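Local atomic coordinates of tryptophane-5-halogenase (Microbispora sp. ATCC PTA-5024, PDB entry 5UAO), a protein that probably catalyses FAD-dependent chlorination of a tryptophan at carbon 5 in a lanthipeptide, a step in NAI-107 biosynthesis. Residues Tyr42-Ala47 with Val229-Phe234; Val127-Ser132 with Gly137-Ala142; Leu401-Arg406 with Ser426-Leu431. All blocks are in the same frame, centred on the assembly; numbering follows the deposited sequence.

Contact 1: residues Tyr42-Ala47 with Val229-Phe234; sequences YLTALA and VDCTGF. With FAD (flavin-adenine dinucleotide), chain E.
In the Rossmann-type FAD-binding fold, the helix that follows the first strand and its glycine-rich turn packs here, through Thr44, on Val229, in strand 227-230, and Cys231, just after it. Thr44 and Val229 reach toward each other tip to tip: the methyl Thr44 CG2 lies 3.9 Å from Val229 CG1 and almost as close to CG2, so it meets the fork of the valine with both branches. The threonine methyl stands anti to the backbone N, which places OG1 beside that N (chi1 -59°). From there the hydroxyl is hydrogen-bonded to Ala40 O, one turn back in the helix, and only brushes Cys231, Thr44 OG1 lying 4.0 Å from SG. The threonine thus offers its methyl to the strand and keeps its polar end within its own helix.

From Cys231 on, the chain runs along the cofactor. Asp230 OD1 takes the backbone N of Thr232 at 2.8 Å, closing an Asx turn, and uses its syn lone pair for the hydroxyl, Thr232 OG1 lying 2.7 Å from Asp230 OD1. Two bonds thus fix this carboxylate oxygen and shape the turn beside the FAD. Cys231 O comes to 3.2 Å from FAD O4B of the adenosine ribose, and Gly233 CA to 3.6 Å from O3P between the two phosphates; Gly233 has positive phi, and its bare alpha carbon lets the pyrophosphate come close.

Strand 227-230 runs parallel to strand 31-35, with Val229 on Val32 and Val34, while Val366 and Leu369 of helix 358-372 pack on Thr44, and Leu369 also touches Val229.

Contact 2: residues Val127-Ser132 with Gly137-Ala142; sequences VGLVGS and GNVNEA
Ser132 OG is gripped twice by the loop that follows its own helix: it donates to Asn138 O at 2.6 Å and accepts from the backbone N of Glu141 at 3.0 Å. The N-H of Glu141 points at the oxygen at 147°, and the hydroxyl approaches Asn138 O tilted 23° from the carbonyl plane. With OG anti to the backbone N (chi1 176°), the serine side chain leaves the helix toward the loop and sits inside its bend, between a carbonyl on one limb and an amide on the other. One hydroxyl therefore satisfies two backbone groups and ties the loop to the helix.

Nearer the start of the helix, Ala142 O is shared by two donors, Val127 N and Gly128 N, each 2.9 Å from that oxygen. The two amides come from the same face of the carbonyl, above its plane, so they meet it away from the lone pairs. Gly128 occupies the N-cap position of helix 129-136 at a positive phi that favours glycine.

To one side of both polar groups, Leu129 supplies the apolar part. Its CD1 touches Val139 CG1 at 3.6 Å and Ala142 CB at 3.7 Å, and the leucine and valine side chains lie alongside, pointing the same way. Trp488 of helix 485-501 packs on Val127, Ser132 and Glu141, and its NE1 donates to Gly128 O.

Asn138 OD1 accepts Val139 N, while ND2 is bonded to Gly115 O and Glu114 OE2. The whole is a short helix with its chain folded back along it: Gly137 leaves the helix with positive phi, and a type I beta turn, Val139 to Ala142, leads on toward helix 144-151.

Contact 3: residues Leu401-Arg406 with Ser426-Leu431; sequences LSIHYR and SGIEPL
Ile428 and Ile403 form the tight part of this contact, their CG2 methyls meeting at 3.7 Å while the two side chains cross at about a right angle. The same Ile428 methyl also lies 4.0 Å from Ser402 OG, so one branch spans two successive residues of the helix. That hydroxyl is no polar partner for the isoleucine: it is hydrogen-bonded to Trp399 O in the preceding turn. Ile428 holds CG1 anti to its backbone N (chi1 -168°), which leaves CG2 between N and the carbonyl carbon as the branch that meets the helix.

The Ser426-Gly427 side is looser. Both residues are exposed, Ser426 CB points away from the helix, and Ser426 OG bonds instead to Asp424 OD1. Arg406 sends NH1 to Thr423 O, giving the chain ahead of Ser426 a polar tie to Arg406.

Helix 383-406 thus packs on the residue that leads into helix 429-437, after the intervening helix 414-422. Leu468 and Leu469 of helix 461-471 pack on Ile403, Trp399 touches Ile428, and Pro430 packs on Gln388 of the second subunit.

Overall arrangement
All three contacts are mainly buried, but their chemistry differs. Contact 1 belongs to the nucleotide-binding core, where a helix meets a sheet strand through thin apolar packing and the loop beyond serves the FAD. Contact 2 lies on the opposite side of the chain's centre, its centre about 41 Å from that of contact 1; it is a local fold-back, rich in hydrogen bonds to main-chain atoms. Contact 3 packs a helix on the lead-in to another by little more than one methyl pair, with exposed residues at one flank; the second subunit is met at Pro430. No helix or strand is common to any two of them. Nearest atoms of contact 3 lie about 12 Å from each of the others.

Contact 1: residues Tyr42-Ala47 with Val229-Phe234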
loop_
_atom_site.group_PDB
_atom_site.type_symbol
_atom_site.label_atom_id
_atom_site.label_comp_id
_atom_site.label_asym_id
_atom_site.label_seq_id
_atom_site.Cartn_x
_atom_site.Cartn_y
_atom_site.Cartn_z
ATOM N N TYR A 42 1.761 -10.221 -27.912
ATOM C CA TYR A 42 3.188 -10.053 -28.281
ATOM C C TYR A 42 4.030 -9.607 -27.094
ATOM O O TYR A 42 5.132 -10.156 -26.889
ATOM C CB TYR A 42 3.386 -9.193 -29.544
ATOM C CG TYR A 42 3.139 -10.057 -30.825
ATOM C CD1 TYR A 42 4.095 -10.941 -31.268
ATOM C CD2 TYR A 42 1.932 -10.045 -31.497
ATOM C CE1 TYR A 42 3.861 -11.769 -32.343
ATOM C CE2 TYR A 42 1.705 -10.847 -32.598
ATOM C CZ TYR A 42 2.703 -11.715 -33.012
ATOM O OH TYR A 42 2.539 -12.519 -34.107
ATOM N N LEU A 43 3.504 -8.683 -26.280
ATOM C CA LEU A 43 4.228 -8.294 -25.122
ATOM C C LEU A 43 4.401 -9.432 -24.147
ATOM O O LEU A 43 5.463 -9.578 -23.545
ATOM C CB LEU A 43 3.604 -7.065 -24.452
ATOM C CG LEU A 43 3.570 -5.771 -25.273
ATOM C CD1 LEU A 43 2.767 -4.778 -24.519
ATOM C CD2 LEU A 43 4.970 -5.165 -25.540
ATOM N N THR A 44 3.394 -10.275 -23.970
ATOM C CA THR A 44 3.538 -11.409 -23.092
ATOM C C THR A 44 4.552 -12.395 -23.625
ATOM O O THR A 44 5.413 -12.856 -22.848
ATOM C CB THR A 44 2.220 -12.191 -22.983
ATOM O OG1 THR A 44 1.224 -11.307 -22.499
ATOM C CG2 THR A 44 2.359 -13.339 -22.053
ATOM N N ALA A 45 4.474 -12.719 -24.918
ATOM C CA ALA A 45 5.412 -13.696 -25.497
ATOM C C ALA A 45 6.887 -13.191 -25.425
ATOM O O ALA A 45 7.785 -13.946 -25.080
ATOM C CB ALA A 45 5.024 -13.978 -26.940
ATOM N N LEU A 46 7.097 -11.897 -25.674
ATOM C CA LEU A 46 8.435 -11.315 -25.592
ATOM C C LEU A 46 8.975 -11.327 -24.158
ATOM O O LEU A 46 10.152 -11.569 -23.961
ATOM C CB LEU A 46 8.436 -9.901 -26.163
ATOM C CG LEU A 46 8.303 -9.890 -27.658
ATOM C CD1 LEU A 46 7.937 -8.507 -28.140
ATOM C CD2 LEU A 46 9.630 -10.279 -28.279
ATOM N N ALA A 47 8.094 -11.060 -23.173
ATOM C CA ALA A 47 8.480 -11.077 -21.768
ATOM C C ALA A 47 8.844 -12.487 -21.293
ATOM O O ALA A 47 9.875 -12.623 -20.572
ATOM C CB ALA A 47 7.389 -10.502 -20.901
ATOM N N VAL A 229 -1.752 -18.560 -21.936
ATOM C CA VAL A 229 -2.071 -17.152 -21.635
ATOM C C VAL A 229 -3.271 -16.755 -22.539
ATOM O O VAL A 229 -3.238 -16.950 -23.768
ATOM C CB VAL A 229 -0.861 -16.215 -21.841
ATOM C CG1 VAL A 229 -1.142 -14.844 -21.273
ATOM C CG2 VAL A 229 0.421 -16.714 -21.176
ATOM N N ASP A 230 -4.368 -16.288 -21.925
ATOM C CA ASP A 230 -5.491 -15.835 -22.687
ATOM C C ASP A 230 -5.340 -14.360 -23.081
ATOM O O ASP A 230 -5.505 -13.444 -22.253
ATOM C CB ASP A 230 -6.792 -16.056 -21.930
ATOM C CG ASP A 230 -7.992 -15.739 -22.785
ATOM O OD1 ASP A 230 -7.852 -15.095 -23.848
ATOM O OD2 ASP A 230 -9.129 -16.113 -22.379
ATOM N N CYS A 231 -4.944 -14.148 -24.335
ATOM C CA CYS A 231 -4.847 -12.828 -24.956
ATOM C C CYS A 231 -5.873 -12.738 -26.100
ATOM O O CYS A 231 -5.615 -12.114 -27.147
ATOM C CB CYS A 231 -3.383 -12.546 -25.403
ATOM S SG CYS A 231 -2.157 -12.705 -24.059
ATOM N N THR A 232 -7.085 -13.280 -25.886
ATOM C CA THR A 232 -8.033 -13.332 -26.987
ATOM C C THR A 232 -8.894 -12.118 -27.116
ATOM O O THR A 232 -9.797 -12.131 -27.946
ATOM C CB THR A 232 -8.941 -14.597 -26.958
ATOM O OG1 THR A 232 -9.705 -14.626 -25.763
ATOM C CG2 THR A 232 -8.095 -15.839 -27.040
ATOM N N GLY A 233 -8.588 -11.044 -26.380
ATOM C CA GLY A 233 -9.372 -9.824 -26.415
ATOM C C GLY A 233 -10.702 -9.946 -25.646
ATOM O O GLY A 233 -10.883 -10.840 -24.863
ATOM N N PHE A 234 -11.676 -9.127 -25.977
ATOM C CA PHE A 234 -12.955 -9.105 -25.200
ATOM C C PHE A 234 -13.683 -10.443 -25.129
ATOM O O PHE A 234 -14.223 -10.729 -24.097
ATOM C CB PHE A 234 -13.894 -8.023 -25.755
ATOM C CG PHE A 234 -13.428 -6.620 -25.482
ATOM C CD1 PHE A 234 -13.383 -6.152 -24.193
ATOM C CD2 PHE A 234 -13.149 -5.746 -26.505
ATOM C CE1 PHE A 234 -13.010 -4.851 -23.903
ATOM C CE2 PHE A 234 -12.803 -4.427 -26.244
ATOM C CZ PHE A 234 -12.711 -3.981 -24.940
HETATM P PA FAD E . -6.948 -7.681 -29.331
HETATM O O1A FAD E . -6.104 -6.551 -29.921
HETATM O O2A FAD E . -8.486 -7.702 -29.428
HETATM O O5B FAD E . -6.351 -9.099 -29.799
HETATM C C5B FAD E . -7.017 -10.341 -29.699
HETATM C C4B FAD E . -6.185 -11.362 -30.453
HETATM O O4B FAD E . -6.828 -12.582 -30.076
HETATM C C3B FAD E . -6.189 -11.304 -31.994
HETATM O O3B FAD E . -4.827 -11.583 -32.596
HETATM C C2B FAD E . -7.177 -12.406 -32.391
HETATM O O2B FAD E . -6.958 -13.010 -33.730
HETATM C C1B FAD E . -6.954 -13.395 -31.246
HETATM N N9A FAD E . -8.082 -14.349 -31.127
HETATM C C8A FAD E . -9.343 -14.073 -30.678
HETATM N N7A FAD E . -10.087 -15.213 -30.695
HETATM C C5A FAD E . -9.292 -16.199 -31.181
HETATM C C6A FAD E . -9.493 -17.606 -31.506
HETATM N N6A FAD E . -10.709 -18.187 -31.279
HETATM N N1A FAD E . -8.448 -18.280 -31.964
HETATM C C2A FAD E . -7.236 -17.724 -32.163
HETATM N N3A FAD E . -7.003 -16.436 -31.909
HETATM C C4A FAD E . -7.988 -15.653 -31.430
HETATM N N1 FAD E . -4.620 1.204 -24.312
HETATM C C2 FAD E . -3.597 2.095 -24.085
HETATM O O2 FAD E . -2.573 1.746 -23.414
HETATM N N3 FAD E . -3.639 3.362 -24.580
HETATM C C4 FAD E . -4.665 3.833 -25.318
HETATM O O4 FAD E . -4.616 5.038 -25.718
HETATM C C4X FAD E . -5.804 2.897 -25.600
HETATM N N5 FAD E . -6.927 3.268 -26.277
HETATM C C5X FAD E . -7.947 2.411 -26.518
HETATM C C6 FAD E . -9.061 2.858 -27.216
HETATM C C7 FAD E . -10.140 2.026 -27.453
HETATM C C7M FAD E . -11.349 2.464 -28.227
HETATM C C8 FAD E . -10.090 0.633 -27.014
HETATM C C8M FAD E . -11.273 -0.270 -27.295
HETATM C C9 FAD E . -8.985 0.187 -26.309
HETATM C C9A FAD E . -7.897 1.009 -26.007
HETATM N N10 FAD E . -6.757 0.555 -25.256
HETATM C C10 FAD E . -5.716 1.513 -25.039
HETATM C "C1'" FAD E . -6.510 -0.837 -24.768
HETATM C "C2'" FAD E . -5.454 -1.404 -25.832
HETATM O "O2'" FAD E . -6.111 -1.134 -27.064
HETATM C "C3'" FAD E . -5.068 -2.861 -26.275
HETATM O "O3'" FAD E . -4.372 -3.119 -27.551
HETATM C "C4'" FAD E . -6.309 -3.529 -26.790
HETATM O "O4'" FAD E . -7.484 -2.690 -26.575
HETATM C "C5'" FAD E . -6.272 -4.945 -26.213
HETATM O "O5'" FAD E . -5.273 -5.699 -26.835
HETATM P P FAD E . -5.563 -7.309 -26.804
HETATM O O1P FAD E . -6.007 -7.713 -25.464
HETATM O O2P FAD E . -4.238 -7.860 -27.318
HETATM O O3P FAD E . -6.795 -7.707 -27.701
#

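Contact 2: residues Val127-Ser132 with Gly137-Ala142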
loop_
_atom_site.group_PDB
_atom_site.type_symbol
_atom_site.label_atom_id
_atom_site.label_comp_id
_atom_site.label_asym_id
_atom_site.label_seq_id
_atom_site.Cartn_x
_atom_site.Cartn_y
_atom_site.Cartn_z
ATOM N N VAL A 127 6.486 22.810 -9.348
ATOM C CA VAL A 127 6.609 24.265 -9.088
ATOM C C VAL A 127 5.710 24.565 -7.920
ATOM O O VAL A 127 6.118 25.232 -6.971
ATOM C CB VAL A 127 6.202 25.132 -10.309
ATOM C CG1 VAL A 127 6.077 26.603 -9.951
ATOM C CG2 VAL A 127 7.194 24.920 -11.426
ATOM N N GLY A 128 4.485 24.056 -7.978
ATOM C CA GLY A 128 3.624 24.012 -6.799
ATOM C C GLY A 128 2.185 24.285 -7.126
ATOM O O GLY A 128 1.848 25.312 -7.721
ATOM N N LEU A 129 1.317 23.374 -6.703
ATOM C CA LEU A 129 -0.073 23.423 -7.096
ATOM C C LEU A 129 -0.815 24.561 -6.445
ATOM O O LEU A 129 -1.603 25.229 -7.084
ATOM C CB LEU A 129 -0.715 22.096 -6.750
ATOM C CG LEU A 129 -2.004 21.570 -7.309
ATOM C CD1 LEU A 129 -2.179 21.878 -8.805
ATOM C CD2 LEU A 129 -1.995 20.049 -7.032
ATOM N N VAL A 130 -0.566 24.785 -5.178
ATOM C CA VAL A 130 -1.269 25.806 -4.438
ATOM C C VAL A 130 -0.856 27.179 -4.941
ATOM O O VAL A 130 -1.677 28.040 -5.157
ATOM C CB VAL A 130 -1.040 25.690 -2.916
ATOM C CG1 VAL A 130 -1.649 26.912 -2.220
ATOM C CG2 VAL A 130 -1.635 24.382 -2.396
ATOM N N GLY A 131 0.426 27.339 -5.213
ATOM C CA GLY A 131 0.929 28.607 -5.751
ATOM C C GLY A 131 0.360 28.849 -7.157
ATOM O O GLY A 131 -0.052 29.984 -7.494
ATOM N N SER A 132 0.269 27.794 -7.963
ATOM C CA SER A 132 -0.311 27.969 -9.340
ATOM C C SER A 132 -1.750 28.466 -9.191
ATOM O O SER A 132 -2.193 29.441 -9.896
ATOM C CB SER A 132 -0.223 26.647 -10.150
ATOM O OG SER A 132 -0.857 26.752 -11.437
ATOM N N GLY A 137 -5.119 31.193 -10.931
ATOM C CA GLY A 137 -6.481 30.817 -11.064
ATOM C C GLY A 137 -6.673 29.397 -11.642
ATOM O O GLY A 137 -7.794 28.921 -11.737
ATOM N N ASN A 138 -5.593 28.707 -11.942
ATOM C CA ASN A 138 -5.674 27.326 -12.513
ATOM C C ASN A 138 -4.379 26.527 -12.173
ATOM O O ASN A 138 -3.481 27.015 -11.470
ATOM C CB ASN A 138 -5.908 27.528 -14.018
ATOM C CG ASN A 138 -6.441 26.318 -14.729
ATOM O OD1 ASN A 138 -6.530 25.231 -14.195
ATOM N ND2 ASN A 138 -6.842 26.522 -15.958
ATOM N N VAL A 139 -4.262 25.311 -12.694
ATOM C CA VAL A 139 -3.259 24.346 -12.310
ATOM C C VAL A 139 -2.115 24.259 -13.292
ATOM O O VAL A 139 -1.286 23.386 -13.172
ATOM C CB VAL A 139 -3.860 22.876 -12.188
ATOM C CG1 VAL A 139 -4.828 22.803 -11.063
ATOM C CG2 VAL A 139 -4.551 22.416 -13.484
ATOM N N ASN A 140 -2.115 25.131 -14.294
ATOM C CA ASN A 140 -1.279 24.993 -15.453
ATOM C C ASN A 140 0.118 25.526 -15.250
ATOM O O ASN A 140 0.919 25.407 -16.114
ATOM C CB ASN A 140 -1.951 25.658 -16.665
ATOM C CG ASN A 140 -3.145 24.913 -17.158
ATOM O OD1 ASN A 140 -3.463 23.797 -16.735
ATOM N ND2 ASN A 140 -3.773 25.480 -18.135
ATOM N N GLU A 141 0.414 26.049 -14.077
ATOM C CA GLU A 141 1.779 26.337 -13.699
ATOM C C GLU A 141 2.220 25.529 -12.499
ATOM O O GLU A 141 3.189 25.919 -11.795
ATOM C CB GLU A 141 1.941 27.881 -13.452
ATOM C CG GLU A 141 1.790 28.651 -14.786
ATOM C CD GLU A 141 2.378 30.066 -14.758
ATOM O OE1 GLU A 141 2.825 30.547 -13.677
ATOM O OE2 GLU A 141 2.391 30.703 -15.825
ATOM N N ALA A 142 1.583 24.357 -12.317
ATOM C CA ALA A 142 1.908 23.541 -11.204
ATOM C C ALA A 142 3.237 22.812 -11.350
ATOM O O ALA A 142 3.824 22.427 -10.332
ATOM C CB ALA A 142 0.833 22.534 -10.917
#

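Contact 3: residues Leu401-Arg406 with Ser426-Leu431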
loop_
_atom_site.group_PDB
_atom_site.type_symbol
_atom_site.label_atom_id
_atom_site.label_comp_id
_atom_site.label_asym_id
_atom_site.label_seq_id
_atom_site.Cartn_x
_atom_site.Cartn_y
_atom_site.Cartn_z
ATOM N N LEU A 401 -11.262 7.136 -12.852
ATOM C CA LEU A 401 -11.975 7.546 -14.027
ATOM C C LEU A 401 -13.361 8.080 -13.671
ATOM O O LEU A 401 -13.857 8.990 -14.363
ATOM C CB LEU A 401 -12.140 6.432 -15.057
ATOM C CG LEU A 401 -10.805 5.963 -15.679
ATOM C CD1 LEU A 401 -11.055 4.836 -16.678
ATOM C CD2 LEU A 401 -10.197 7.110 -16.424
ATOM N N SER A 402 -14.003 7.477 -12.666
ATOM C CA SER A 402 -15.372 7.910 -12.284
ATOM C C SER A 402 -15.431 9.439 -11.990
ATOM O O SER A 402 -16.401 10.099 -12.323
ATOM C CB SER A 402 -15.889 7.091 -11.065
ATOM O OG SER A 402 -15.471 7.532 -9.748
ATOM N N ILE A 403 -14.396 9.990 -11.370
ATOM C CA ILE A 403 -14.402 11.416 -11.038
ATOM C C ILE A 403 -14.125 12.291 -12.245
ATOM O O ILE A 403 -14.318 13.496 -12.130
ATOM C CB ILE A 403 -13.497 11.763 -9.833
ATOM C CG1 ILE A 403 -12.023 11.541 -10.153
ATOM C CG2 ILE A 403 -13.879 10.928 -8.668
ATOM C CD1 ILE A 403 -11.154 12.647 -9.731
ATOM N N HIS A 404 -13.633 11.732 -13.377
ATOM C CA HIS A 404 -13.521 12.520 -14.625
ATOM C C HIS A 404 -14.927 12.810 -15.175
ATOM O O HIS A 404 -15.161 13.808 -15.870
ATOM C CB HIS A 404 -12.770 11.795 -15.717
ATOM C CG HIS A 404 -11.328 11.496 -15.415
ATOM N ND1 HIS A 404 -10.909 10.822 -14.298
ATOM C CD2 HIS A 404 -10.211 11.747 -16.127
ATOM C CE1 HIS A 404 -9.591 10.661 -14.331
ATOM N NE2 HIS A 404 -9.151 11.187 -15.450
ATOM N N TYR A 405 -15.881 11.911 -14.890
ATOM C CA TYR A 405 -17.237 12.035 -15.379
ATOM C C TYR A 405 -18.180 12.793 -14.480
ATOM O O TYR A 405 -18.897 13.683 -14.952
ATOM C CB TYR A 405 -17.852 10.652 -15.711
ATOM C CG TYR A 405 -17.469 10.160 -17.101
ATOM C CD1 TYR A 405 -18.136 10.621 -18.225
ATOM C CD2 TYR A 405 -16.376 9.294 -17.279
ATOM C CE1 TYR A 405 -17.773 10.206 -19.463
ATOM C CE2 TYR A 405 -16.016 8.857 -18.506
ATOM C CZ TYR A 405 -16.718 9.334 -19.589
ATOM O OH TYR A 405 -16.375 8.950 -20.789
ATOM N N ARG A 406 -18.142 12.503 -13.176
ATOM C CA ARG A 406 -19.080 13.073 -12.207
ATOM C C ARG A 406 -18.975 14.596 -12.146
ATOM O O ARG A 406 -19.971 15.264 -11.830
ATOM C CB ARG A 406 -18.734 12.520 -10.825
ATOM C CG ARG A 406 -19.644 12.966 -9.696
ATOM C CD ARG A 406 -20.938 12.220 -9.790
ATOM N NE ARG A 406 -21.972 12.829 -8.987
ATOM C CZ ARG A 406 -22.923 12.141 -8.341
ATOM N NH1 ARG A 406 -22.960 10.815 -8.360
ATOM N NH2 ARG A 406 -23.832 12.779 -7.641
ATOM N N SER A 426 -18.870 5.843 -5.506
ATOM C CA SER A 426 -18.896 5.324 -4.156
ATOM C C SER A 426 -17.562 4.956 -3.657
ATOM O O SER A 426 -17.243 5.225 -2.515
ATOM C CB SER A 426 -19.896 4.148 -4.006
ATOM O OG SER A 426 -19.763 3.122 -4.947
ATOM N N GLY A 427 -16.729 4.366 -4.488
ATOM C CA GLY A 427 -15.482 3.799 -3.985
ATOM C C GLY A 427 -14.400 4.842 -3.697
ATOM O O GLY A 427 -13.339 4.530 -3.081
ATOM N N ILE A 428 -14.612 6.072 -4.160
ATOM C CA ILE A 428 -13.642 7.144 -3.904
ATOM C C ILE A 428 -14.270 8.300 -3.123
ATOM O O ILE A 428 -13.641 9.272 -2.757
ATOM C CB ILE A 428 -13.003 7.596 -5.222
ATOM C CG1 ILE A 428 -11.820 8.466 -5.005
ATOM C CG2 ILE A 428 -14.004 8.296 -6.141
ATOM C CD1 ILE A 428 -11.116 8.795 -6.302
ATOM N N GLU A 429 -15.530 8.152 -2.808
ATOM C CA GLU A 429 -16.227 9.128 -2.038
ATOM C C GLU A 429 -15.564 9.443 -0.687
ATOM O O GLU A 429 -15.498 10.593 -0.306
ATOM C CB GLU A 429 -17.660 8.571 -1.921
ATOM C CG GLU A 429 -18.592 9.160 -0.906
ATOM C CD GLU A 429 -18.708 10.637 -1.057
ATOM O OE1 GLU A 429 -18.447 11.124 -2.185
ATOM O OE2 GLU A 429 -19.043 11.294 -0.039
ATOM N N PRO A 430 -15.005 8.447 0.019
ATOM C CA PRO A 430 -14.352 8.833 1.287
ATOM C C PRO A 430 -13.157 9.728 1.047
ATOM O O PRO A 430 -12.918 10.665 1.770
ATOM C CB PRO A 430 -13.910 7.488 1.875
ATOM C CG PRO A 430 -14.838 6.469 1.287
ATOM C CD PRO A 430 -15.210 6.984 -0.103
ATOM N N LEU A 431 -12.430 9.467 -0.031
ATOM C CA LEU A 431 -11.309 10.336 -0.425
ATOM C C LEU A 431 -11.797 11.742 -0.853
ATOM O O LEU A 431 -11.161 12.749 -0.519
ATOM C CB LEU A 431 -10.548 9.659 -1.584
ATOM C CG LEU A 431 -9.306 10.375 -2.073
ATOM C CD1 LEU A 431 -8.334 10.517 -0.929
ATOM C CD2 LEU A 431 -8.627 9.616 -3.201
#